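BpsB (PgaB), Poly-beta-1,6-N-acetyl-D-glucosamine N-deacetylase (Bordetella bronchiseptica RB50, PDB 5BU6) removes acetyl groups from the N-acetylglucosamine units of poly-beta-1,6-N-acetyl-D-glucosamine as a metal-dependent family 4 carbohydrate esterase, an activity required for biofilm formation. Local coordinates at residues A190-R193 / A194-Q198; L200-S203 / A204-R208; H225-D228 / T229-A233. The protein carries 5 engineered substitutions. One frame throughout, in Å; residues are numbered along the deposited sequence.

Contact 1: A190-R193 / A194-Q198; sequences AEYR and ARVRQ
Tyr192 meets Arg195 and Val196 one turn further on in a local i to i+3 and i to i+4 contact of an alpha-helix, near the start of helix 189-211 in the polysaccharide deacetylase fold. The backbone evidence is a run of four i to i+4 bonds, the shortest from Arg197 N to Arg193 O at 2.8 Å. Tyr192 carries the side-chain part: with CG anti to the backbone N (chi1 167°), its ring lies beside Val196, and CE1 is 3.7 Å from Val196 CG2. Both side chains point the same way. At the ring edge, near its plane, Arg195 NH2 stands 3.6 Å from Tyr192 CD1. The guanidinium is turned 43° from the ring, so this is no stacked cation-pi pair. A salt bridge to Glu187 and a bond to Ala173 O hold that guanidinium, while the Tyr192 hydroxyl bonds Ala174 O. On another side of the helix, Arg193 NH2 is salt-bridged to Asp228 and bonded to Gln231 OE1, and Arg197 NE is salt-bridged to Glu235. The Arg197 chain bends at chi3 (-68°), which brings its guanidinium back along the helix, with Arg193 O over one face and Arg197 NH2 4.1 Å from Arg193 CB.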
loop_
_atom_site.group_PDB
_atom_site.type_symbol
_atom_site.label_atom_id
_atom_site.label_comp_id
_atom_site.label_asym_id
_atom_site.label_seq_id
_atom_site.Cartn_x
_atom_site.Cartn_y
_atom_site.Cartn_z
ATOM N N ALA A 190 15.126 -13.827 -15.490
ATOM C CA ALA A 190 14.517 -13.021 -16.543
ATOM C C ALA A 190 12.991 -13.105 -16.510
ATOM O O ALA A 190 12.320 -12.085 -16.572
ATOM C CB ALA A 190 15.037 -13.448 -17.897
ATOM N N GLU A 191 12.452 -14.319 -16.413
ATOM C CA GLU A 191 11.000 -14.520 -16.317
ATOM C C GLU A 191 10.408 -13.823 -15.096
ATOM O O GLU A 191 9.361 -13.158 -15.171
ATOM C CB GLU A 191 10.667 -16.015 -16.266
ATOM C CG GLU A 191 11.024 -16.787 -17.525
ATOM C CD GLU A 191 10.879 -18.293 -17.352
ATOM O OE1 GLU A 191 10.796 -18.760 -16.197
ATOM O OE2 GLU A 191 10.846 -19.010 -18.372
ATOM N N TYR A 192 11.082 -13.978 -13.963
ATOM C CA TYR A 192 10.635 -13.372 -12.715
ATOM C C TYR A 192 10.592 -11.848 -12.801
ATOM O O TYR A 192 9.582 -11.225 -12.467
ATOM C CB TYR A 192 11.556 -13.818 -11.581
ATOM C CG TYR A 192 11.410 -13.059 -10.298
ATOM C CD1 TYR A 192 10.180 -12.950 -9.655
ATOM C CD2 TYR A 192 12.518 -12.483 -9.698
ATOM C CE1 TYR A 192 10.062 -12.250 -8.455
ATOM C CE2 TYR A 192 12.417 -11.803 -8.513
ATOM C CZ TYR A 192 11.192 -11.683 -7.892
ATOM O OH TYR A 192 11.126 -11.004 -6.702
ATOM N N ARG A 193 11.685 -11.252 -13.268
ATOM C CA ARG A 193 11.754 -9.800 -13.425
ATOM C C ARG A 193 10.658 -9.304 -14.350
ATOM O O ARG A 193 9.983 -8.316 -14.048
ATOM C CB ARG A 193 13.127 -9.383 -13.972
ATOM C CG ARG A 193 14.214 -9.310 -12.922
ATOM C CD ARG A 193 15.594 -9.012 -13.542
ATOM N NE ARG A 193 16.540 -8.639 -12.501
ATOM C CZ ARG A 193 16.788 -7.385 -12.134
ATOM N NH1 ARG A 193 16.174 -6.379 -12.744
ATOM N NH2 ARG A 193 17.660 -7.137 -11.163
ATOM N N ALA A 194 10.487 -9.998 -15.472
ATOM C CA ALA A 194 9.463 -9.647 -16.462
ATOM C C ALA A 194 8.053 -9.655 -15.861
ATOM O O ALA A 194 7.261 -8.733 -16.092
ATOM C CB ALA A 194 9.534 -10.586 -17.645
ATOM N N ARG A 195 7.734 -10.693 -15.089
ATOM C CA ARG A 195 6.415 -10.774 -14.469
ATOM C C ARG A 195 6.185 -9.595 -13.528
ATOM O O ARG A 195 5.155 -8.916 -13.619
ATOM C CB ARG A 195 6.246 -12.110 -13.728
ATOM C CG ARG A 195 4.908 -12.284 -13.000
ATOM C CD ARG A 195 4.727 -13.728 -12.479
ATOM N NE ARG A 195 5.784 -14.130 -11.544
ATOM C CZ ARG A 195 5.813 -13.789 -10.258
ATOM N NH1 ARG A 195 4.842 -13.051 -9.744
ATOM N NH2 ARG A 195 6.809 -14.191 -9.480
ATOM N N VAL A 196 7.133 -9.328 -12.632
ATOM C CA VAL A 196 6.960 -8.217 -11.702
ATOM C C VAL A 196 6.923 -6.870 -12.434
ATOM O O VAL A 196 6.109 -6.007 -12.102
ATOM C CB VAL A 196 8.067 -8.178 -10.640
ATOM C CG1 VAL A 196 7.918 -6.956 -9.774
ATOM C CG2 VAL A 196 8.039 -9.456 -9.795
ATOM N N ARG A 197 7.792 -6.685 -13.431
ATOM C CA ARG A 197 7.767 -5.437 -14.207
ATOM C C ARG A 197 6.432 -5.165 -14.892
ATOM O O ARG A 197 5.881 -4.077 -14.771
ATOM C CB ARG A 197 8.862 -5.429 -15.273
ATOM C CG ARG A 197 9.180 -4.023 -15.760
ATOM C CD ARG A 197 10.206 -4.044 -16.878
ATOM N NE ARG A 197 11.524 -4.481 -16.429
ATOM C CZ ARG A 197 12.030 -5.691 -16.646
ATOM N NH1 ARG A 197 11.323 -6.597 -17.304
ATOM N NH2 ARG A 197 13.247 -5.997 -16.208
ATOM N N GLN A 198 5.929 -6.157 -15.618
ATOM C CA GLN A 198 4.652 -6.028 -16.306
ATOM C C GLN A 198 3.527 -5.743 -15.325
ATOM O O GLN A 198 2.656 -4.924 -15.605
ATOM C CB GLN A 198 4.346 -7.296 -17.111
ATOM C CG GLN A 198 3.059 -7.237 -17.917
ATOM C CD GLN A 198 3.193 -6.434 -19.202
ATOM O OE1 GLN A 198 3.291 -5.206 -19.177
ATOM N NE2 GLN A 198 3.188 -7.130 -20.335
#

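Contact 2: L200-S203 / A204-R208; sequences LKTS and AHLIR. Engineered in segment 204-208: His205 (natural residue Asp). With SCN (thiocyanate ion), chain H.
Thr202 and Leu206 form the apolar part of this one-turn contact in the second half of helix 189-211: Thr202 CG2 lies 3.8 Å from Leu206 CD1, the two side chains side by side and pointing the same way. Thr202 presents its methyl because CG2 is anti to the backbone N, while OG1 turns beside that N and bonds Gln198 O one turn back. Thr110 of helix 110-113 packs against Ser203, Leu206 and Ile207.

Among the backbone bonds, Leu206 N reaches Thr202 O at 2.9 Å and Ile207 N reaches Ser203 O at 3.1 Å. A side-chain bond adds to these: Ser203 OG donates to Leu200 O at 2.9 Å. That oxygen also accepts from Ala204 N at 3.1 Å, both donors arriving from the same face of the carbonyl plane. Ser203 chi1 of 72° turns the hydroxyl back toward the preceding turn.

The remaining interactions are with ions at His205, an engineered residue (Asp in the natural sequence). Its NE2 donates at 2.8 Å to the N of a thiocyanate, probably from the crystallisation medium, that nitrogen lying at the ring edge, in its plane. A nickel ion about 3 Å from the His205 side chain is distinct from the one held by Asp84, His154 and His159. For buried Ser203, the bonds of OG to Leu200 O and Ser153 OG imply a satisfied hydroxyl.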
loop_
_atom_site.group_PDB
_atom_site.type_symbol
_atom_site.label_atom_id
_atom_site.label_comp_id
_atom_site.label_asym_id
_atom_site.label_seq_id
_atom_site.Cartn_x
_atom_site.Cartn_y
_atom_site.Cartn_z
ATOM N N LEU A 200 3.745 -4.127 -12.352
ATOM C CA LEU A 200 3.797 -2.742 -11.895
ATOM C C LEU A 200 3.388 -1.784 -13.011
ATOM O O LEU A 200 2.669 -0.808 -12.766
ATOM C CB LEU A 200 5.202 -2.392 -11.379
ATOM C CG LEU A 200 5.663 -3.232 -10.187
ATOM C CD1 LEU A 200 7.031 -2.802 -9.677
ATOM C CD2 LEU A 200 4.630 -3.174 -9.082
ATOM N N LYS A 201 3.865 -2.051 -14.227
ATOM C CA LYS A 201 3.550 -1.211 -15.380
ATOM C C LYS A 201 2.039 -1.189 -15.629
ATOM O O LYS A 201 1.445 -0.135 -15.849
ATOM C CB LYS A 201 4.271 -1.713 -16.637
ATOM C CG LYS A 201 4.198 -0.754 -17.824
ATOM C CD LYS A 201 4.474 -1.462 -19.154
ATOM C CE LYS A 201 5.722 -2.340 -19.106
ATOM N NZ LYS A 201 7.000 -1.568 -19.134
ATOM N N THR A 202 1.423 -2.363 -15.599
ATOM C CA THR A 202 -0.023 -2.454 -15.743
ATOM C C THR A 202 -0.781 -1.646 -14.680
ATOM O O THR A 202 -1.715 -0.911 -15.019
ATOM C CB THR A 202 -0.482 -3.929 -15.716
ATOM O OG1 THR A 202 0.155 -4.632 -16.785
ATOM C CG2 THR A 202 -1.999 -4.047 -15.898
ATOM N N SER A 203 -0.392 -1.756 -13.408
ATOM C CA SER A 203 -1.109 -1.017 -12.365
ATOM C C SER A 203 -0.984 0.493 -12.559
ATOM O O SER A 203 -1.958 1.230 -12.378
ATOM C CB SER A 203 -0.614 -1.413 -10.953
ATOM O OG SER A 203 0.684 -0.905 -10.705
ATOM N N ALA A 204 0.194 0.967 -12.961
ATOM C CA ALA A 204 0.355 2.405 -13.215
ATOM C C ALA A 204 -0.459 2.866 -14.445
ATOM O O ALA A 204 -1.088 3.931 -14.434
ATOM C CB ALA A 204 1.832 2.761 -13.391
ATOM N N HIS A 205 -0.474 2.062 -15.495
ATOM C CA HIS A 205 -1.285 2.424 -16.650
ATOM C C HIS A 205 -2.783 2.446 -16.306
ATOM O O HIS A 205 -3.494 3.379 -16.682
ATOM C CB HIS A 205 -1.023 1.485 -17.815
ATOM C CG HIS A 205 -2.136 1.459 -18.812
ATOM N ND1 HIS A 205 -2.284 2.422 -19.787
ATOM C CD2 HIS A 205 -3.184 0.612 -18.954
ATOM C CE1 HIS A 205 -3.363 2.157 -20.500
ATOM N NE2 HIS A 205 -3.926 1.064 -20.016
ATOM N N LEU A 206 -3.260 1.432 -15.591
ATOM C CA LEU A 206 -4.685 1.381 -15.264
ATOM C C LEU A 206 -5.094 2.588 -14.422
ATOM O O LEU A 206 -6.148 3.178 -14.657
ATOM C CB LEU A 206 -5.039 0.082 -14.533
ATOM C CG LEU A 206 -5.055 -1.138 -15.461
ATOM C CD1 LEU A 206 -5.229 -2.408 -14.646
ATOM C CD2 LEU A 206 -6.149 -1.007 -16.528
ATOM N N ILE A 207 -4.258 2.951 -13.447
ATOM C CA ILE A 207 -4.565 4.093 -12.598
ATOM C C ILE A 207 -4.592 5.391 -13.386
ATOM O O ILE A 207 -5.555 6.165 -13.289
ATOM C CB ILE A 207 -3.573 4.197 -11.411
ATOM C CG1 ILE A 207 -3.801 3.023 -10.443
ATOM C CG2 ILE A 207 -3.739 5.519 -10.684
ATOM C CD1 ILE A 207 -2.689 2.853 -9.396
ATOM N N ARG A 208 -3.572 5.626 -14.206
ATOM C CA ARG A 208 -3.611 6.802 -15.066
ATOM C C ARG A 208 -4.796 6.814 -16.028
ATOM O O ARG A 208 -5.424 7.853 -16.208
ATOM C CB ARG A 208 -2.317 6.941 -15.874
ATOM C CG ARG A 208 -2.240 8.294 -16.563
ATOM C CD ARG A 208 -0.974 8.499 -17.350
ATOM N NE ARG A 208 -0.917 9.873 -17.830
ATOM C CZ ARG A 208 -0.075 10.308 -18.761
ATOM N NH1 ARG A 208 -0.102 11.581 -19.131
ATOM N NH2 ARG A 208 0.792 9.473 -19.321
HETATM S S SCN H . -9.228 0.174 -20.539
HETATM C C SCN H . -7.462 0.325 -20.913
HETATM N N SCN H . -6.361 0.422 -21.149
#

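Contact 3: H225-D228 / T229-A233; sequences HNRD and TDQVA
Asn226 and Thr229 exchange a reciprocal pair of hydrogen bonds at the start of helix 227-235. Thr229 N donates to Asn226 OD1 at 3.0 Å, tilted 25° from the plane of the amide carbonyl. In return Asn226 N donates to Thr229 OG1 at 2.9 Å, a nearly straight bond with an N-H...O angle of 167°. Asn226 CG and Thr229 OG1 each sit between the backbone N and the carbonyl carbon; for Asn226 (chi1 54°) this folds OD1 over the first turn, and for Thr229 it turns OG1 back to the cap. The threonine methyl CG2 remains 3.5 Å from Asn226 OD1, and the two side chains cross at about a right angle. Beside these cap bonds, Asp230 N to Asn226 O (3.0 Å) opens the regular i to i+4 pattern.

Next to the cap, the edge of the His225 ring faces the Asp230 carboxylate: His225 CD2 is 3.1 Å from Asp230 OD1. Across the first turn, Arg227 NH1 approaches Gln231 OE1 only to 3.5 Å, and that oxygen is bonded instead by Arg193. Gln257 spans the His225-Asp230 pair, its OE1 bonded to His225 NE2 and its NE2 to Asp230 OD2, while Trp220 stacks on the histidine ring; together these probably fix the rotation of both groups.

Further out, Asn226 ND2 bonds Tyr192 OH, so the amide that caps one helix with its oxygen holds helix 189-211 with its nitrogen. The Asn226-Thr229 pair is a capping box, here at the N-terminus of the helix in a beta-alpha-beta unit between strands 217-219 and 240-242.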
loop_
_atom_site.group_PDB
_atom_site.type_symbol
_atom_site.label_atom_id
_atom_site.label_comp_id
_atom_site.label_asym_id
_atom_site.label_seq_id
_atom_site.Cartn_x
_atom_site.Cartn_y
_atom_site.Cartn_z
ATOM N N HIS A 225 9.447 -7.582 -0.853
ATOM C CA HIS A 225 10.214 -6.968 -1.922
ATOM C C HIS A 225 11.667 -7.373 -1.750
ATOM O O HIS A 225 12.064 -7.884 -0.694
ATOM C CB HIS A 225 10.047 -5.441 -1.899
ATOM C CG HIS A 225 10.824 -4.769 -0.811
ATOM N ND1 HIS A 225 10.579 -4.993 0.528
ATOM C CD2 HIS A 225 11.866 -3.908 -0.862
ATOM C CE1 HIS A 225 11.431 -4.295 1.255
ATOM N NE2 HIS A 225 12.226 -3.629 0.436
ATOM N N ASN A 226 12.461 -7.177 -2.793
ATOM C CA ASN A 226 13.879 -7.496 -2.718
ATOM C C ASN A 226 14.650 -6.640 -3.703
ATOM O O ASN A 226 14.097 -5.709 -4.287
ATOM C CB ASN A 226 14.127 -8.989 -2.977
ATOM C CG ASN A 226 13.512 -9.478 -4.285
ATOM O OD1 ASN A 226 13.634 -8.836 -5.328
ATOM N ND2 ASN A 226 12.852 -10.633 -4.231
ATOM N N ARG A 227 15.924 -6.957 -3.879
ATOM C CA ARG A 227 16.787 -6.229 -4.796
ATOM C C ARG A 227 16.194 -6.170 -6.202
ATOM O O ARG A 227 16.171 -5.112 -6.838
ATOM C CB ARG A 227 18.167 -6.892 -4.836
ATOM C CG ARG A 227 19.321 -5.929 -4.713
ATOM C CD ARG A 227 19.412 -5.056 -5.945
ATOM N NE ARG A 227 20.522 -4.114 -5.874
ATOM C CZ ARG A 227 20.903 -3.339 -6.883
ATOM N NH1 ARG A 227 20.262 -3.397 -8.043
ATOM N NH2 ARG A 227 21.924 -2.507 -6.733
ATOM N N ASP A 228 15.717 -7.313 -6.684
ATOM C CA ASP A 228 15.174 -7.397 -8.039
ATOM C C ASP A 228 13.892 -6.574 -8.203
ATOM O O ASP A 228 13.717 -5.897 -9.212
ATOM C CB ASP A 228 14.915 -8.856 -8.421
ATOM C CG ASP A 228 16.204 -9.658 -8.582
ATOM O OD1 ASP A 228 17.190 -9.111 -9.126
ATOM O OD2 ASP A 228 16.232 -10.836 -8.160
ATOM N N THR A 229 12.993 -6.626 -7.220
ATOM C CA THR A 229 11.753 -5.884 -7.360
ATOM C C THR A 229 11.998 -4.382 -7.244
ATOM O O THR A 229 11.300 -3.602 -7.879
ATOM C CB THR A 229 10.681 -6.310 -6.323
ATOM O OG1 THR A 229 11.079 -5.912 -5.011
ATOM C CG2 THR A 229 10.481 -7.806 -6.345
ATOM N N ASP A 230 12.976 -3.973 -6.443
ATOM C CA ASP A 230 13.254 -2.545 -6.298
ATOM C C ASP A 230 13.838 -1.993 -7.594
ATOM O O ASP A 230 13.515 -0.883 -8.012
ATOM C CB ASP A 230 14.193 -2.290 -5.121
ATOM C CG ASP A 230 13.535 -2.620 -3.776
ATOM O OD1 ASP A 230 12.289 -2.720 -3.743
ATOM O OD2 ASP A 230 14.249 -2.789 -2.769
ATOM N N GLN A 231 14.672 -2.790 -8.242
ATOM C CA GLN A 231 15.291 -2.381 -9.499
ATOM C C GLN A 231 14.243 -2.258 -10.600
ATOM O O GLN A 231 14.244 -1.322 -11.390
ATOM C CB GLN A 231 16.364 -3.384 -9.899
ATOM C CG GLN A 231 17.129 -2.990 -11.137
ATOM C CD GLN A 231 18.070 -4.088 -11.582
ATOM O OE1 GLN A 231 18.540 -4.885 -10.765
ATOM N NE2 GLN A 231 18.341 -4.150 -12.884
ATOM N N VAL A 232 13.333 -3.218 -10.631
ATOM C CA VAL A 232 12.272 -3.240 -11.611
ATOM C C VAL A 232 11.267 -2.099 -11.375
ATOM O O VAL A 232 10.792 -1.479 -12.318
ATOM C CB VAL A 232 11.560 -4.612 -11.576
ATOM C CG1 VAL A 232 10.150 -4.490 -12.009
ATOM C CG2 VAL A 232 12.322 -5.622 -12.417
ATOM N N ALA A 233 10.950 -1.819 -10.116
ATOM C CA ALA A 233 10.081 -0.685 -9.790
ATOM C C ALA A 233 10.700 0.615 -10.315
ATOM O O ALA A 233 10.005 1.472 -10.856
ATOM C CB ALA A 233 9.854 -0.605 -8.288
#

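Contacts 1 and 2 follow in series along helix 189-211, their centres about 15 Å apart, whereas contact 3 comes later in the chain, at the start of helix 227-235. Contact 3 lies beside the other helix: its centre is about 10 Å from that of contact 1 and about 17 Å from that of contact 2. Contact 1 meets it through polar and apolar groups, with Arg197 CA 3.4 Å from Val232 CG1; contact 2 meets it by packing alone, Leu200 CD1 lying 3.7 Å from Ala233 CA. All three belong to the polysaccharide deacetylase part of the chain, where two neighbouring helices are thus joined along successive turns.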